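Local coordinates for malonyl CoA-acyl carrier protein transacylase (Clostridium perfringens, PDB 3PTW) that probably transfers malonyl groups from coenzyme A to acyl carrier protein, the step that supplies extender units for fatty acid synthesis, at residues A[37-42]-A[105-110]; A[46-51]-A[63-68]; A[110-115]-A[208-213]. All coordinates share one frame; numbering follows the deposited sequence.

Overall arrangement
Two of the three contacts use helix 106-122, and interaction 2 reaches that helix through helix 59-79. Interactions 1 and 3 share Val110 and have centres about 13 Å apart. Interaction 2 joins helix 44-49 to helix 59-79, and its centre lies about 12 Å from that of interaction 1 and about 18 Å from that of interaction 3. Along the chain, interaction 2 falls between the two segments of interaction 1, and interaction 3 brings in the later helix 204-214. Val110 also packs on Ile67 and Thr68, so the three contacts join into one run of helix packing through helices 27-40, 44-49, 59-79, 106-122 and 204-214.

Interaction 1 of 3, residues A[37-42]-A[105-110]; sequences SEALGI and NFEDGV
Ala39, near the C-terminal end of helix 27-40, rests on Glu107 in the first turn of helix 106-122, a helix-to-helix contact of the acyl transferase fold that is closest at Ala39. The backbones come close here, with the CA atoms of Ala39 and Glu107 5.7 Å apart. The methyl of Ala39 points at the other helix and lies against the aliphatic part of the glutamate, its CB 3.8 Å from Glu107 CG. The Glu107 chain bends at chi2 (88°), which folds the carboxylate back toward the start of the helix, beside Asn105, whose ND2 gives OE2 a weak bond. OE2 also forms a salt bridge with Arg35, one turn earlier in helix 27-40. The same glutamate thus serves the contact twice, through its methylenes and through its charge. Ala39 CB also meets Val110 CG2 at 4.2 Å.

Leu40 follows, and its two methyls divide the work. Leu40 CD1 lies over the backbone of Val110, 3.9 Å from Val110 C, while CD2 faces the valine's CB and also touches Pro64. The leucine and valine therefore meet beside helix 59-79. At Gly41 the chain leaves the helix with positive phi (70°), and Gly41 N still bonds to Ser37 O.

The opposing helix starts at Asn105, its N-cap. Here Asp108 N donates to Asn105 OD1 over 3.2 Å, approaching from above the carbonyl plane, 35° out of it.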
ATOM      1  N   SER A  37       8.453 -18.221   4.732  1.00 39.94           N
ATOM      2  CA  SER A  37       9.628 -18.944   4.274  1.00 42.01           C
ATOM      3  C   SER A  37       9.251 -20.262   3.612  1.00 43.31           C
ATOM      4  O   SER A  37       9.715 -20.545   2.511  1.00 43.43           O
ATOM      5  CB  SER A  37      10.597 -19.182   5.427  1.00 42.48           C
ATOM      6  OG  SER A  37      11.138 -17.951   5.839  1.00 39.04           O
ATOM      7  N   GLU A  38       8.410 -21.055   4.279  1.00 44.39           N
ATOM      8  CA  GLU A  38       7.943 -22.326   3.713  1.00 45.68           C
ATOM      9  C   GLU A  38       7.251 -22.115   2.372  1.00 45.15           C
ATOM     10  O   GLU A  38       7.523 -22.831   1.420  1.00 46.09           O
ATOM     11  CB  GLU A  38       7.013 -23.075   4.677  1.00 46.68           C
ATOM     12  CG  GLU A  38       7.722 -23.821   5.807  1.00 65.90           C
ATOM     13  CD  GLU A  38       8.648 -24.948   5.325  1.00 49.96           C
ATOM     14  OE1 GLU A  38       9.380 -25.504   6.174  1.00 67.99           O
ATOM     15  OE2 GLU A  38       8.653 -25.280   4.115  1.00 67.33           O
ATOM     16  N   ALA A  39       6.378 -21.114   2.292  1.00 44.04           N
ATOM     17  CA  ALA A  39       5.623 -20.878   1.072  1.00 43.71           C
ATOM     18  C   ALA A  39       6.515 -20.423  -0.095  1.00 43.83           C
ATOM     19  O   ALA A  39       6.308 -20.850  -1.229  1.00 43.93           O
ATOM     20  CB  ALA A  39       4.492 -19.879   1.318  1.00 42.68           C
ATOM     21  N   LEU A  40       7.507 -19.582   0.200  1.00 43.84           N
ATOM     22  CA  LEU A  40       8.352 -18.947  -0.815  1.00 44.40           C
ATOM     23  C   LEU A  40       9.607 -19.749  -1.136  1.00 45.75           C
ATOM     24  O   LEU A  40      10.202 -19.570  -2.193  1.00 45.91           O
ATOM     25  CB  LEU A  40       8.755 -17.536  -0.368  1.00 44.13           C
ATOM     26  CG  LEU A  40       8.027 -16.292  -0.894  1.00 48.90           C
ATOM     27  CD1 LEU A  40       6.668 -16.620  -1.445  1.00 43.43           C
ATOM     28  CD2 LEU A  40       7.916 -15.210   0.180  1.00 42.73           C
ATOM     29  N   GLY A  41      10.015 -20.613  -0.212  1.00 46.64           N
ATOM     30  CA  GLY A  41      11.248 -21.386  -0.367  1.00 48.15           C
ATOM     31  C   GLY A  41      12.469 -20.496  -0.246  1.00 48.78           C
ATOM     32  O   GLY A  41      13.507 -20.771  -0.838  1.00 49.61           O
ATOM     33  N   ILE A  42      12.328 -19.394   0.490  1.00 48.27           N
ATOM     34  CA  ILE A  42      13.456 -18.496   0.759  1.00 48.51           C
ATOM     35  C   ILE A  42      13.467 -18.124   2.237  1.00 47.46           C
ATOM     36  O   ILE A  42      12.433 -18.175   2.901  1.00 46.96           O
ATOM     37  CB  ILE A  42      13.442 -17.209  -0.118  1.00 48.47           C
ATOM     38  CG1 ILE A  42      12.930 -17.486  -1.532  1.00 58.56           C
ATOM     39  CG2 ILE A  42      14.848 -16.607  -0.222  1.00 59.65           C
ATOM     40  CD1 ILE A  42      12.664 -16.216  -2.340  1.00 48.35           C
ATOM     41  N   ASN A 105      -5.721 -16.219   1.013  1.00 38.56           N
ATOM     42  CA  ASN A 105      -4.909 -16.914   1.991  1.00 39.54           C
ATOM     43  C   ASN A 105      -3.529 -16.243   2.093  1.00 37.79           C
ATOM     44  O   ASN A 105      -3.012 -15.720   1.107  1.00 37.22           O
ATOM     45  CB  ASN A 105      -4.819 -18.379   1.526  1.00 41.85           C
ATOM     46  CG  ASN A 105      -3.765 -19.162   2.226  1.00 50.63           C
ATOM     47  OD1 ASN A 105      -2.752 -19.516   1.620  1.00 44.00           O
ATOM     48  ND2 ASN A 105      -3.992 -19.471   3.503  1.00 43.47           N
ATOM     49  N   PHE A 106      -2.952 -16.231   3.289  1.00 37.03           N
ATOM     50  CA  PHE A 106      -1.608 -15.668   3.485  1.00 36.01           C
ATOM     51  C   PHE A 106      -0.525 -16.264   2.557  1.00 35.99           C
ATOM     52  O   PHE A 106       0.148 -15.517   1.842  1.00 35.90           O
ATOM     53  CB  PHE A 106      -1.170 -15.746   4.957  1.00 35.50           C
ATOM     54  CG  PHE A 106       0.272 -15.354   5.175  1.00 40.42           C
ATOM     55  CD1 PHE A 106       0.687 -14.041   4.965  1.00 34.61           C
ATOM     56  CD2 PHE A 106       1.219 -16.308   5.552  1.00 35.67           C
ATOM     57  CE1 PHE A 106       2.019 -13.677   5.143  1.00 40.12           C
ATOM     58  CE2 PHE A 106       2.547 -15.954   5.739  1.00 41.10           C
ATOM     59  CZ  PHE A 106       2.949 -14.632   5.535  1.00 34.70           C
ATOM     60  N   GLU A 107      -0.360 -17.590   2.570  1.00 36.25           N
ATOM     61  CA  GLU A 107       0.616 -18.266   1.696  1.00 36.82           C
ATOM     62  C   GLU A 107       0.447 -17.892   0.213  1.00 36.24           C
ATOM     63  O   GLU A 107       1.431 -17.666  -0.485  1.00 35.76           O
ATOM     64  CB  GLU A 107       0.572 -19.793   1.862  1.00 38.08           C
ATOM     65  CG  GLU A 107       1.211 -20.316   3.146  1.00 49.62           C
ATOM     66  CD  GLU A 107       0.245 -20.373   4.324  1.00 39.11           C
ATOM     67  OE1 GLU A 107       0.428 -21.261   5.183  1.00 50.60           O
ATOM     68  OE2 GLU A 107      -0.699 -19.543   4.399  1.00 49.43           O
ATOM     69  N   ASP A 108      -0.798 -17.827  -0.250  1.00 36.08           N
ATOM     70  CA  ASP A 108      -1.094 -17.411  -1.615  1.00 36.36           C
ATOM     71  C   ASP A 108      -0.801 -15.930  -1.784  1.00 35.65           C
ATOM     72  O   ASP A 108      -0.294 -15.502  -2.823  1.00 35.59           O
ATOM     73  CB  ASP A 108      -2.550 -17.719  -1.972  1.00 36.54           C
ATOM     74  CG  ASP A 108      -2.853 -19.204  -1.950  1.00 43.32           C
ATOM     75  OD1 ASP A 108      -1.907 -20.023  -2.004  1.00 38.10           O
ATOM     76  OD2 ASP A 108      -4.042 -19.557  -1.877  1.00 37.57           O
ATOM     77  N   GLY A 109      -1.101 -15.158  -0.745  1.00 35.05           N
ATOM     78  CA  GLY A 109      -0.772 -13.739  -0.717  1.00 34.13           C
ATOM     79  C   GLY A 109       0.700 -13.506  -0.972  1.00 34.21           C
ATOM     80  O   GLY A 109       1.065 -12.827  -1.934  1.00 34.46           O
ATOM     81  N   VAL A 110       1.561 -14.087  -0.141  1.00 34.27           N
ATOM     82  CA  VAL A 110       2.992 -13.827  -0.294  1.00 34.42           C
ATOM     83  C   VAL A 110       3.540 -14.271  -1.638  1.00 34.62           C
ATOM     84  O   VAL A 110       4.237 -13.496  -2.279  1.00 34.09           O
ATOM     85  CB  VAL A 110       3.870 -14.343   0.870  1.00 34.85           C
ATOM     86  CG1 VAL A 110       3.816 -13.377   2.021  1.00 43.60           C
ATOM     87  CG2 VAL A 110       3.490 -15.761   1.301  1.00 44.38           C
TER

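Interaction 2 of 3, residues A[46-51]-A[63-68]; sequences ELCFND and QPAIIT
Cys48 and Ala65 meet in a buried helix-to-helix contact of the acyl transferase domain, where the short helix 44-49 is laid against helix 59-79. The CA atoms of these two residues are 6.3 Å apart, a spacing that small side chains permit. Cys48 SG lies 3.9 Å from Ala65 CB and 3.8 Å from Ala65 O, so the sulfur touches both the methyl and the backbone carbonyl of one residue. Its chi1 of -74° sets SG beside the backbone N, on the side facing Ala65. One residue earlier, Leu47 extends with CG opposite the backbone N (chi1 173°) and brings Leu47 CD2 to 4.1 Å from Ala65 CB. That methyl is therefore met by side chains of consecutive residues.

Further out, Leu56 also packs on Ala65, Leu55 on Leu47, and Phe33 of helix 27-40 on Cys48. Glu46 O accepts from both Asn50 N and Asp51 N, and Asn50 ND2 meets Glu46 OE1 from above the carboxylate plane.

Helix 59-79 is kinked at Pro64, where the proline N can give no bond to the preceding turn. One turn later, the buried hydroxyl of Thr68 bonds to Ser36 of helix 27-40. Two donors of Thr68, its N and its hydroxyl, share the Pro64 carbonyl and hold the hydroxyl there, with Thr68 OG1 2.7 Å from Pro64 O at a C=O...O angle of 166°.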
ATOM      1  N   GLU A  46      15.982 -13.849   7.296  1.00 44.59           N
ATOM      2  CA  GLU A  46      17.215 -13.242   6.817  1.00 44.58           C
ATOM      3  C   GLU A  46      16.951 -12.059   5.880  1.00 42.90           C
ATOM      4  O   GLU A  46      17.596 -11.021   6.008  1.00 43.67           O
ATOM      5  CB  GLU A  46      18.088 -14.301   6.140  1.00 46.07           C
ATOM      6  CG  GLU A  46      19.517 -13.872   5.847  1.00 54.73           C
ATOM      7  CD  GLU A  46      20.369 -13.626   7.098  1.00 49.01           C
ATOM      8  OE1 GLU A  46      19.904 -13.895   8.238  1.00 55.14           O
ATOM      9  OE2 GLU A  46      21.517 -13.154   6.923  1.00 56.61           O
ATOM     10  N   LEU A  47      16.002 -12.206   4.956  1.00 40.55           N
ATOM     11  CA  LEU A  47      15.705 -11.132   4.005  1.00 39.11           C
ATOM     12  C   LEU A  47      15.300  -9.855   4.735  1.00 38.28           C
ATOM     13  O   LEU A  47      15.787  -8.770   4.416  1.00 38.38           O
ATOM     14  CB  LEU A  47      14.604 -11.540   3.001  1.00 37.43           C
ATOM     15  CG  LEU A  47      14.047 -10.477   2.032  1.00 40.17           C
ATOM     16  CD1 LEU A  47      15.141  -9.817   1.153  1.00 37.11           C
ATOM     17  CD2 LEU A  47      12.932 -11.033   1.147  1.00 35.26           C
ATOM     18  N   CYS A  48      14.412  -9.997   5.719  1.00 37.37           N
ATOM     19  CA  CYS A  48      13.847  -8.853   6.423  1.00 36.51           C
ATOM     20  C   CYS A  48      14.757  -8.297   7.506  1.00 37.33           C
ATOM     21  O   CYS A  48      14.810  -7.081   7.703  1.00 36.47           O
ATOM     22  CB  CYS A  48      12.502  -9.220   7.041  1.00 35.53           C
ATOM     23  SG  CYS A  48      11.215  -9.356   5.806  1.00 34.61           S
ATOM     24  N   PHE A  49      15.457  -9.189   8.207  1.00 38.68           N
ATOM     25  CA  PHE A  49      16.202  -8.796   9.396  1.00 40.57           C
ATOM     26  C   PHE A  49      17.617  -8.388   9.041  1.00 42.94           C
ATOM     27  O   PHE A  49      18.170  -7.493   9.671  1.00 43.83           O
ATOM     28  CB  PHE A  49      16.195  -9.899  10.479  1.00 41.14           C
ATOM     29  CG  PHE A  49      14.814 -10.443  10.806  1.00 37.50           C
ATOM     30  CD1 PHE A  49      13.661  -9.676  10.585  1.00 39.63           C
ATOM     31  CD2 PHE A  49      14.669 -11.721  11.349  1.00 41.08           C
ATOM     32  CE1 PHE A  49      12.397 -10.177  10.882  1.00 35.49           C
ATOM     33  CE2 PHE A  49      13.410 -12.229  11.658  1.00 36.96           C
ATOM     34  CZ  PHE A  49      12.268 -11.463  11.418  1.00 39.64           C
ATOM     35  N   ASN A  50      18.192  -9.025   8.020  1.00 44.34           N
ATOM     36  CA  ASN A  50      19.571  -8.741   7.623  1.00 46.17           C
ATOM     37  C   ASN A  50      19.758  -8.203   6.218  1.00 46.00           C
ATOM     38  O   ASN A  50      20.591  -7.328   6.011  1.00 46.66           O
ATOM     39  CB  ASN A  50      20.442  -9.975   7.819  1.00 47.98           C
ATOM     40  CG  ASN A  50      20.701 -10.257   9.271  1.00 56.74           C
ATOM     41  OD1 ASN A  50      21.238  -9.412   9.980  1.00 49.99           O
ATOM     42  ND2 ASN A  50      20.307 -11.441   9.733  1.00 49.17           N
ATOM     43  N   ASP A  51      18.989  -8.738   5.268  1.00 45.19           N
ATOM     44  CA  ASP A  51      19.138  -8.435   3.829  1.00 44.96           C
ATOM     45  C   ASP A  51      20.580  -8.526   3.273  1.00 45.89           C
ATOM     46  O   ASP A  51      21.058  -7.570   2.639  1.00 45.91           O
ATOM     47  CB  ASP A  51      18.514  -7.075   3.500  1.00 43.88           C
ATOM     48  CG  ASP A  51      18.422  -6.818   2.008  1.00 48.39           C
ATOM     49  OD1 ASP A  51      18.345  -5.626   1.617  1.00 43.46           O
ATOM     50  OD2 ASP A  51      18.440  -7.803   1.233  1.00 43.57           O
ATOM     51  N   GLN A  63       7.982  -6.704  -2.015  1.00 30.75           N
ATOM     52  CA  GLN A  63       6.550  -6.922  -1.864  1.00 29.61           C
ATOM     53  C   GLN A  63       6.229  -8.082  -0.885  1.00 30.01           C
ATOM     54  O   GLN A  63       5.516  -7.856   0.094  1.00 30.34           O
ATOM     55  CB  GLN A  63       5.829  -7.008  -3.232  1.00 29.18           C
ATOM     56  CG  GLN A  63       5.948  -5.714  -4.084  1.00 30.26           C
ATOM     57  CD  GLN A  63       4.925  -5.585  -5.234  1.00 29.00           C
ATOM     58  OE1 GLN A  63       4.014  -6.398  -5.395  1.00 30.34           O
ATOM     59  NE2 GLN A  63       5.096  -4.558  -6.040  1.00 30.02           N
ATOM     60  N   PRO A  64       6.792  -9.296  -1.097  1.00 30.26           N
ATOM     61  CA  PRO A  64       6.539 -10.348  -0.095  1.00 30.72           C
ATOM     62  C   PRO A  64       7.230 -10.099   1.237  1.00 32.29           C
ATOM     63  O   PRO A  64       6.837 -10.681   2.256  1.00 34.12           O
ATOM     64  CB  PRO A  64       7.114 -11.606  -0.742  1.00 31.15           C
ATOM     65  CG  PRO A  64       8.164 -11.090  -1.724  1.00 31.17           C
ATOM     66  CD  PRO A  64       7.547  -9.815  -2.254  1.00 30.69           C
ATOM     67  N   ALA A  65       8.269  -9.274   1.235  1.00 32.15           N
ATOM     68  CA  ALA A  65       8.909  -8.890   2.490  1.00 32.44           C
ATOM     69  C   ALA A  65       7.948  -8.070   3.354  1.00 31.63           C
ATOM     70  O   ALA A  65       7.726  -8.400   4.514  1.00 32.45           O
ATOM     71  CB  ALA A  65      10.193  -8.141   2.228  1.00 32.54           C
ATOM     72  N   ILE A  66       7.364  -7.029   2.778  1.00 30.58           N
ATOM     73  CA  ILE A  66       6.398  -6.170   3.485  1.00 31.16           C
ATOM     74  C   ILE A  66       5.122  -6.919   3.876  1.00 31.62           C
ATOM     75  O   ILE A  66       4.641  -6.801   5.008  1.00 32.21           O
ATOM     76  CB  ILE A  66       6.079  -4.897   2.662  1.00 31.00           C
ATOM     77  CG1 ILE A  66       7.318  -4.003   2.626  1.00 24.48           C
ATOM     78  CG2 ILE A  66       4.844  -4.151   3.212  1.00 22.89           C
ATOM     79  CD1 ILE A  66       7.178  -2.776   1.798  1.00 31.72           C
ATOM     80  N   ILE A  67       4.602  -7.719   2.949  1.00 31.62           N
ATOM     81  CA  ILE A  67       3.383  -8.481   3.181  1.00 31.06           C
ATOM     82  C   ILE A  67       3.512  -9.399   4.404  1.00 30.76           C
ATOM     83  O   ILE A  67       2.578  -9.489   5.209  1.00 30.18           O
ATOM     84  CB  ILE A  67       2.970  -9.277   1.915  1.00 31.33           C
ATOM     85  CG1 ILE A  67       2.486  -8.317   0.815  1.00 30.56           C
ATOM     86  CG2 ILE A  67       1.910 -10.333   2.246  1.00 31.08           C
ATOM     87  CD1 ILE A  67       1.314  -7.422   1.198  1.00 31.32           C
ATOM     88  N   THR A  68       4.671 -10.053   4.523  1.00 30.85           N
ATOM     89  CA  THR A  68       4.994 -10.920   5.656  1.00 31.45           C
ATOM     90  C   THR A  68       5.087 -10.129   6.949  1.00 29.70           C
ATOM     91  O   THR A  68       4.585 -10.557   7.984  1.00 29.29           O
ATOM     92  CB  THR A  68       6.370 -11.656   5.454  1.00 32.84           C
ATOM     93  OG1 THR A  68       6.345 -12.412   4.236  1.00 30.70           O
ATOM     94  CG2 THR A  68       6.660 -12.593   6.627  1.00 31.66           C
TER

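Interaction 3 of 3, residues A[110-115]-A[208-213]; sequences VKLVKK and EKLEDE
An antiparallel pair of helices carries this contact: segments 110-115 of helix 106-122 and 208-213 of helix 204-214 run at 160° to each other, their axes 10.4 Å apart at closest approach. That spacing is bridged by side chains reaching in from both helices, and the contact divides into an apolar part and a polar margin.

In the apolar part Leu112 uses a single methyl. Its CG stands opposite the backbone N (chi1 -174°), which carries Leu112 CD1 across to touch Glu213 CB at 3.9 Å and Leu210 CD1 at 4.2 Å. The two leucine side chains lie roughly perpendicular and meet through their CD1 methyls, whereas Leu112 and Glu213 run antiparallel alongside one another. Tyr95 touches both leucines, so helix 93-100 also lines the patch.

At the margin the lysine chain of Lys115 lies crosswise to Glu213. The carboxylate sits beside the lysine methylenes: Glu213 OE1 is 3.3 Å from Lys115 CD, with CE a little farther off. A bend in the lysine at chi4 (68°) leaves Lys115 NZ 4.3 Å from Glu213 OE1, beyond salt-bridge distance, although the opposite charges would probably still attract. Glu213 CG stays 3.8 Å from Lys115 CD. Phe119, one turn beyond Lys115, also packs on Glu213.

Helix 204-214 lies in the chain between strand 188-191 of the four-stranded antiparallel sheet and strand 225-228 of the main sheet. It packs on helix 106-122 as the chain returns to the larger sheet, consistent with the two-subdomain acyl transferase fold.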
ATOM      1  N   VAL A 110       1.561 -14.087  -0.141  1.00 34.27           N
ATOM      2  CA  VAL A 110       2.992 -13.827  -0.294  1.00 34.42           C
ATOM      3  C   VAL A 110       3.540 -14.271  -1.638  1.00 34.62           C
ATOM      4  O   VAL A 110       4.237 -13.496  -2.279  1.00 34.09           O
ATOM      5  CB  VAL A 110       3.870 -14.343   0.870  1.00 34.85           C
ATOM      6  CG1 VAL A 110       3.816 -13.377   2.021  1.00 43.60           C
ATOM      7  CG2 VAL A 110       3.490 -15.761   1.301  1.00 44.38           C
ATOM      8  N   LYS A 111       3.187 -15.486  -2.077  1.00 35.81           N
ATOM      9  CA  LYS A 111       3.610 -15.983  -3.385  1.00 36.63           C
ATOM     10  C   LYS A 111       3.160 -15.059  -4.515  1.00 35.13           C
ATOM     11  O   LYS A 111       3.933 -14.776  -5.427  1.00 35.22           O
ATOM     12  CB  LYS A 111       3.153 -17.436  -3.652  1.00 38.84           C
ATOM     13  CG  LYS A 111       3.841 -18.500  -2.784  1.00 40.45           C
ATOM     14  CD  LYS A 111       4.013 -19.873  -3.476  1.00 42.91           C
ATOM     15  CE  LYS A 111       2.741 -20.711  -3.499  1.00 41.85           C
ATOM     16  NZ  LYS A 111       1.816 -20.340  -2.382  1.00 44.22           N
ATOM     17  N   LEU A 112       1.919 -14.586  -4.445  1.00 33.86           N
ATOM     18  CA  LEU A 112       1.353 -13.745  -5.495  1.00 33.36           C
ATOM     19  C   LEU A 112       2.065 -12.393  -5.646  1.00 32.57           C
ATOM     20  O   LEU A 112       2.379 -11.968  -6.769  1.00 32.47           O
ATOM     21  CB  LEU A 112      -0.145 -13.521  -5.250  1.00 33.25           C
ATOM     22  CG  LEU A 112      -0.923 -12.783  -6.337  1.00 39.24           C
ATOM     23  CD1 LEU A 112      -0.897 -13.558  -7.650  1.00 33.73           C
ATOM     24  CD2 LEU A 112      -2.357 -12.545  -5.881  1.00 33.60           C
ATOM     25  N   VAL A 113       2.328 -11.720  -4.527  1.00 31.83           N
ATOM     26  CA  VAL A 113       2.914 -10.378  -4.601  1.00 32.11           C
ATOM     27  C   VAL A 113       4.383 -10.379  -5.044  1.00 32.38           C
ATOM     28  O   VAL A 113       4.872  -9.382  -5.584  1.00 32.74           O
ATOM     29  CB  VAL A 113       2.723  -9.545  -3.313  1.00 31.69           C
ATOM     30  CG1 VAL A 113       1.214  -9.286  -3.046  1.00 25.56           C
ATOM     31  CG2 VAL A 113       3.439 -10.191  -2.121  1.00 25.24           C
ATOM     32  N   LYS A 114       5.067 -11.494  -4.833  1.00 32.43           N
ATOM     33  CA  LYS A 114       6.420 -11.655  -5.347  1.00 33.44           C
ATOM     34  C   LYS A 114       6.355 -11.626  -6.877  1.00 34.03           C
ATOM     35  O   LYS A 114       7.135 -10.924  -7.519  1.00 34.38           O
ATOM     36  CB  LYS A 114       7.048 -12.954  -4.828  1.00 34.11           C
ATOM     37  CG  LYS A 114       8.437 -13.256  -5.363  1.00 34.03           C
ATOM     38  CD  LYS A 114       8.997 -14.524  -4.697  1.00 36.63           C
ATOM     39  CE  LYS A 114      10.166 -15.103  -5.490  1.00 36.25           C
ATOM     40  NZ  LYS A 114      11.401 -14.322  -5.233  1.00 39.27           N
ATOM     41  N   LYS A 115       5.399 -12.365  -7.442  1.00 34.17           N
ATOM     42  CA  LYS A 115       5.204 -12.394  -8.886  1.00 34.94           C
ATOM     43  C   LYS A 115       4.810 -11.024  -9.422  1.00 34.68           C
ATOM     44  O   LYS A 115       5.353 -10.572 -10.422  1.00 35.51           O
ATOM     45  CB  LYS A 115       4.190 -13.482  -9.287  1.00 35.72           C
ATOM     46  CG  LYS A 115       4.755 -14.903  -9.135  1.00 40.43           C
ATOM     47  CD  LYS A 115       3.897 -15.945  -9.841  1.00 37.61           C
ATOM     48  CE  LYS A 115       4.257 -17.389  -9.440  1.00 41.59           C
ATOM     49  NZ  LYS A 115       3.913 -17.718  -7.992  1.00 38.38           N
ATOM     50  N   GLU A 208      -1.740  -7.851 -17.339  1.00 32.59           N
ATOM     51  CA  GLU A 208      -2.025  -9.128 -18.026  1.00 34.16           C
ATOM     52  C   GLU A 208      -1.342 -10.339 -17.364  1.00 34.45           C
ATOM     53  O   GLU A 208      -1.962 -11.399 -17.203  1.00 34.56           O
ATOM     54  CB  GLU A 208      -1.643  -9.045 -19.517  1.00 35.10           C
ATOM     55  CG  GLU A 208      -2.332  -7.900 -20.259  1.00 34.61           C
ATOM     56  CD  GLU A 208      -1.928  -7.792 -21.729  1.00 36.66           C
ATOM     57  OE1 GLU A 208      -1.122  -8.621 -22.202  1.00 36.77           O
ATOM     58  OE2 GLU A 208      -2.429  -6.868 -22.417  1.00 36.37           O
ATOM     59  N   LYS A 209      -0.080 -10.182 -16.971  1.00 33.89           N
ATOM     60  CA  LYS A 209       0.646 -11.278 -16.306  1.00 33.96           C
ATOM     61  C   LYS A 209       0.102 -11.558 -14.911  1.00 33.03           C
ATOM     62  O   LYS A 209       0.028 -12.705 -14.489  1.00 33.38           O
ATOM     63  CB  LYS A 209       2.142 -10.988 -16.230  1.00 34.38           C
ATOM     64  CG  LYS A 209       2.894 -11.236 -17.533  1.00 34.64           C
ATOM     65  CD  LYS A 209       4.379 -10.922 -17.334  1.00 36.91           C
ATOM     66  CE  LYS A 209       5.094 -10.667 -18.652  1.00 36.63           C
ATOM     67  NZ  LYS A 209       5.893 -11.836 -19.090  1.00 39.92           N
ATOM     68  N   LEU A 210      -0.290 -10.499 -14.214  1.00 32.30           N
ATOM     69  CA  LEU A 210      -0.859 -10.617 -12.881  1.00 31.91           C
ATOM     70  C   LEU A 210      -2.242 -11.278 -12.946  1.00 32.29           C
ATOM     71  O   LEU A 210      -2.553 -12.161 -12.128  1.00 32.27           O
ATOM     72  CB  LEU A 210      -0.921  -9.244 -12.214  1.00 30.87           C
ATOM     73  CG  LEU A 210      -1.539  -9.130 -10.823  1.00 43.85           C
ATOM     74  CD1 LEU A 210      -0.778  -9.999  -9.812  1.00 30.40           C
ATOM     75  CD2 LEU A 210      -1.581  -7.652 -10.400  1.00 29.89           C
ATOM     76  N   GLU A 211      -3.042 -10.875 -13.933  1.00 32.07           N
ATOM     77  CA  GLU A 211      -4.347 -11.500 -14.204  1.00 32.66           C
ATOM     78  C   GLU A 211      -4.218 -13.022 -14.346  1.00 32.95           C
ATOM     79  O   GLU A 211      -4.949 -13.780 -13.702  1.00 32.67           O
ATOM     80  CB  GLU A 211      -4.982 -10.907 -15.464  1.00 33.10           C
ATOM     81  CG  GLU A 211      -6.275 -11.576 -15.912  1.00 40.50           C
ATOM     82  CD  GLU A 211      -6.948 -10.850 -17.073  1.00 34.83           C
ATOM     83  OE1 GLU A 211      -6.241 -10.344 -17.962  1.00 41.13           O
ATOM     84  OE2 GLU A 211      -8.196 -10.779 -17.100  1.00 42.19           O
ATOM     85  N   ASP A 212      -3.286 -13.460 -15.184  1.00 33.42           N
ATOM     86  CA  ASP A 212      -3.058 -14.906 -15.396  1.00 34.04           C
ATOM     87  C   ASP A 212      -2.727 -15.620 -14.093  1.00 33.90           C
ATOM     88  O   ASP A 212      -3.251 -16.700 -13.820  1.00 35.54           O
ATOM     89  CB  ASP A 212      -1.987 -15.147 -16.465  1.00 34.32           C
ATOM     90  CG  ASP A 212      -2.485 -14.819 -17.862  1.00 39.95           C
ATOM     91  OD1 ASP A 212      -1.650 -14.545 -18.756  1.00 35.41           O
ATOM     92  OD2 ASP A 212      -3.724 -14.824 -18.068  1.00 35.39           O
ATOM     93  N   GLU A 213      -1.873 -15.007 -13.286  1.00 32.68           N
ATOM     94  CA  GLU A 213      -1.531 -15.534 -11.954  1.00 32.41           C
ATOM     95  C   GLU A 213      -2.719 -15.547 -10.986  1.00 31.50           C
ATOM     96  O   GLU A 213      -2.987 -16.559 -10.333  1.00 31.82           O
ATOM     97  CB  GLU A 213      -0.381 -14.719 -11.343  1.00 32.77           C
ATOM     98  CG  GLU A 213       0.961 -14.919 -12.041  1.00 45.80           C
ATOM     99  CD  GLU A 213       1.324 -16.389 -12.217  1.00 35.02           C
ATOM    100  OE1 GLU A 213       1.192 -17.171 -11.242  1.00 46.19           O
ATOM    101  OE2 GLU A 213       1.730 -16.746 -13.345  1.00 47.32           O
TER